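Local atomic coordinates of cystathionine beta-lyases/cystathionine gamma-synthases (Corynebacterium glutamicum, PDB entry 5X5H), a protein that probably catalyses the pyridoxal 5'-phosphate-dependent condensation of O-succinyl-L-homoserine with L-cysteine to L,L-cystathionine, a step of methionine biosynthesis. Residues Leu157-Ile162 / Glu293-Gln298. Sequence-based numbering, arbitrary orientation.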
loop_
_atom_site.group_PDB
_atom_site.type_symbol
_atom_site.label_atom_id
_atom_site.label_comp_id
_atom_site.label_asym_id
_atom_site.label_seq_id
_atom_site.Cartn_x
_atom_site.Cartn_y
_atom_site.Cartn_z
ATOM N N LEU A 157 -18.542 14.420 26.615
ATOM C CA LEU A 157 -19.521 13.372 26.509
ATOM C C LEU A 157 -20.912 13.787 26.884
ATOM O O LEU A 157 -21.733 13.000 27.314
ATOM C CB LEU A 157 -19.070 12.094 27.211
ATOM C CG LEU A 157 -17.642 11.708 26.900
ATOM C CD1 LEU A 157 -17.127 10.551 27.686
ATOM C CD2 LEU A 157 -17.383 11.316 25.415
ATOM N N GLY A 158 -21.232 15.052 26.547
ATOM C CA GLY A 158 -22.594 15.517 26.692
ATOM C C GLY A 158 -23.565 14.851 25.773
ATOM O O GLY A 158 -23.179 14.457 24.621
ATOM N N ILE A 159 -24.810 14.678 26.131
ATOM C CA ILE A 159 -25.769 13.914 25.412
ATOM C C ILE A 159 -26.943 14.756 24.902
ATOM O O ILE A 159 -27.517 15.547 25.707
ATOM C CB ILE A 159 -26.365 12.744 26.244
ATOM C CG1 ILE A 159 -25.271 11.872 26.846
ATOM C CG2 ILE A 159 -27.482 11.966 25.550
ATOM C CD1 ILE A 159 -24.437 11.163 25.753
ATOM N N THR A 160 -27.318 14.658 23.662
ATOM C CA THR A 160 -28.458 15.345 23.097
ATOM C C THR A 160 -29.487 14.371 22.720
ATOM O O THR A 160 -29.183 13.321 22.085
ATOM C CB THR A 160 -28.001 16.093 21.828
ATOM O OG1 THR A 160 -27.112 17.132 22.202
ATOM C CG2 THR A 160 -29.141 16.784 21.095
ATOM N N ASP A 161 -30.785 14.670 22.930
ATOM C CA ASP A 161 -31.881 13.855 22.551
ATOM C C ASP A 161 -32.172 14.075 21.072
ATOM O O ASP A 161 -32.770 15.074 20.663
ATOM C CB ASP A 161 -33.128 14.230 23.418
ATOM C CG ASP A 161 -34.277 13.325 23.220
ATOM O OD1 ASP A 161 -34.537 12.764 22.142
ATOM O OD2 ASP A 161 -35.103 13.215 24.249
ATOM N N ILE A 162 -31.651 13.118 20.261
ATOM C CA ILE A 162 -31.703 13.331 18.794
ATOM C C ILE A 162 -33.162 13.476 18.286
ATOM O O ILE A 162 -33.430 14.368 17.478
ATOM C CB ILE A 162 -30.978 12.181 18.072
ATOM C CG1 ILE A 162 -29.497 12.192 18.401
ATOM C CG2 ILE A 162 -31.112 12.329 16.555
ATOM C CD1 ILE A 162 -28.770 10.890 18.128
ATOM N N GLU A 293 -30.218 8.967 30.899
ATOM C CA GLU A 293 -31.429 8.336 30.486
ATOM C C GLU A 293 -31.686 8.506 28.961
ATOM O O GLU A 293 -32.155 7.535 28.334
ATOM C CB GLU A 293 -32.632 8.814 31.362
ATOM C CG GLU A 293 -32.362 8.387 32.817
ATOM C CD GLU A 293 -32.843 6.999 33.243
ATOM O OE1 GLU A 293 -33.918 6.943 33.908
ATOM O OE2 GLU A 293 -32.141 5.982 32.992
ATOM N N VAL A 294 -31.318 9.653 28.438
ATOM C CA VAL A 294 -31.370 9.904 26.963
ATOM C C VAL A 294 -30.355 8.958 26.309
ATOM O O VAL A 294 -30.726 8.316 25.331
ATOM C CB VAL A 294 -31.116 11.350 26.655
ATOM C CG1 VAL A 294 -31.006 11.562 25.141
ATOM C CG2 VAL A 294 -32.311 12.202 27.200
ATOM N N ALA A 295 -29.165 8.844 26.876
ATOM C CA ALA A 295 -28.209 7.982 26.213
ATOM C C ALA A 295 -28.673 6.566 26.172
ATOM O O ALA A 295 -28.476 5.864 25.212
ATOM C CB ALA A 295 -26.879 8.040 26.918
ATOM N N ALA A 296 -29.287 6.056 27.280
ATOM C CA ALA A 296 -29.669 4.673 27.363
ATOM C C ALA A 296 -30.803 4.406 26.387
ATOM O O ALA A 296 -30.880 3.282 25.977
ATOM C CB ALA A 296 -30.085 4.417 28.819
ATOM N N LYS A 297 -31.603 5.391 26.008
ATOM C CA LYS A 297 -32.654 5.165 24.999
ATOM C C LYS A 297 -32.135 5.128 23.595
ATOM O O LYS A 297 -32.658 4.361 22.799
ATOM C CB LYS A 297 -33.868 6.074 25.114
ATOM C CG LYS A 297 -33.680 7.538 25.020
ATOM C CD LYS A 297 -35.052 8.255 24.976
ATOM C CE LYS A 297 -34.925 9.658 24.415
ATOM N NZ LYS A 297 -35.875 10.623 25.061
ATOM N N GLN A 298 -31.095 5.892 23.291
ATOM C CA GLN A 298 -30.721 6.063 21.891
ATOM C C GLN A 298 -29.396 5.357 21.592
ATOM O O GLN A 298 -29.058 5.288 20.380
ATOM C CB GLN A 298 -30.669 7.526 21.513
ATOM C CG GLN A 298 -29.651 8.381 22.107
ATOM C CD GLN A 298 -29.777 9.885 21.815
ATOM O OE1 GLN A 298 -30.848 10.401 21.381
ATOM N NE2 GLN A 298 -28.728 10.588 22.123
HETATM O O HOH W 1 -33.573 10.531 20.889
HETATM O O HOH W 2 -37.243 11.890 22.511
#
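The carboxamide of Gln298 brackets Asp161, bonding to the backbone on both sides of it. NE2 of Gln298 donates to O of Thr160 (2.8 Å); this oxygen lies close to the amide plane, although the donor stands 31° out of the carbonyl plane of Thr160. OE1 of Gln298 in turn accepts N-H of Ile162 (3.0 Å), in its own carbonyl plane and on a lone pair, the N-H pointing nearly straight at it (166°). With CG of Gln298 lying between backbone N and carbonyl carbon (chi1 67°) and the chain extended beyond, the amide reaches the loop. CD1 of Ile162 lies over one face of it; on the other side, offset toward NE2, CG2 of Ile159 meets CG1 of Val294 at 3.6 Å, the two side chains running antiparallel, while CD1 of Ile159 faces CB of Ala295. At the outer margin, Lys297 crosses Asp161 at about a right angle, its NZ forming a salt bridge to OD2 of Asp161 (2.8 Å) from above the carboxylate plane. OD1 of Asp161 N-caps helix 162-167 through N of Ala164, and a water donates both to this OD1 and to OE1 of Gln298. The contact thus ties helix 292-298 to the loop after strand 144-150: two bonds fix the rotation of the buried amide, and the lysine probably helps to stabilise the negative charge of the capping aspartate.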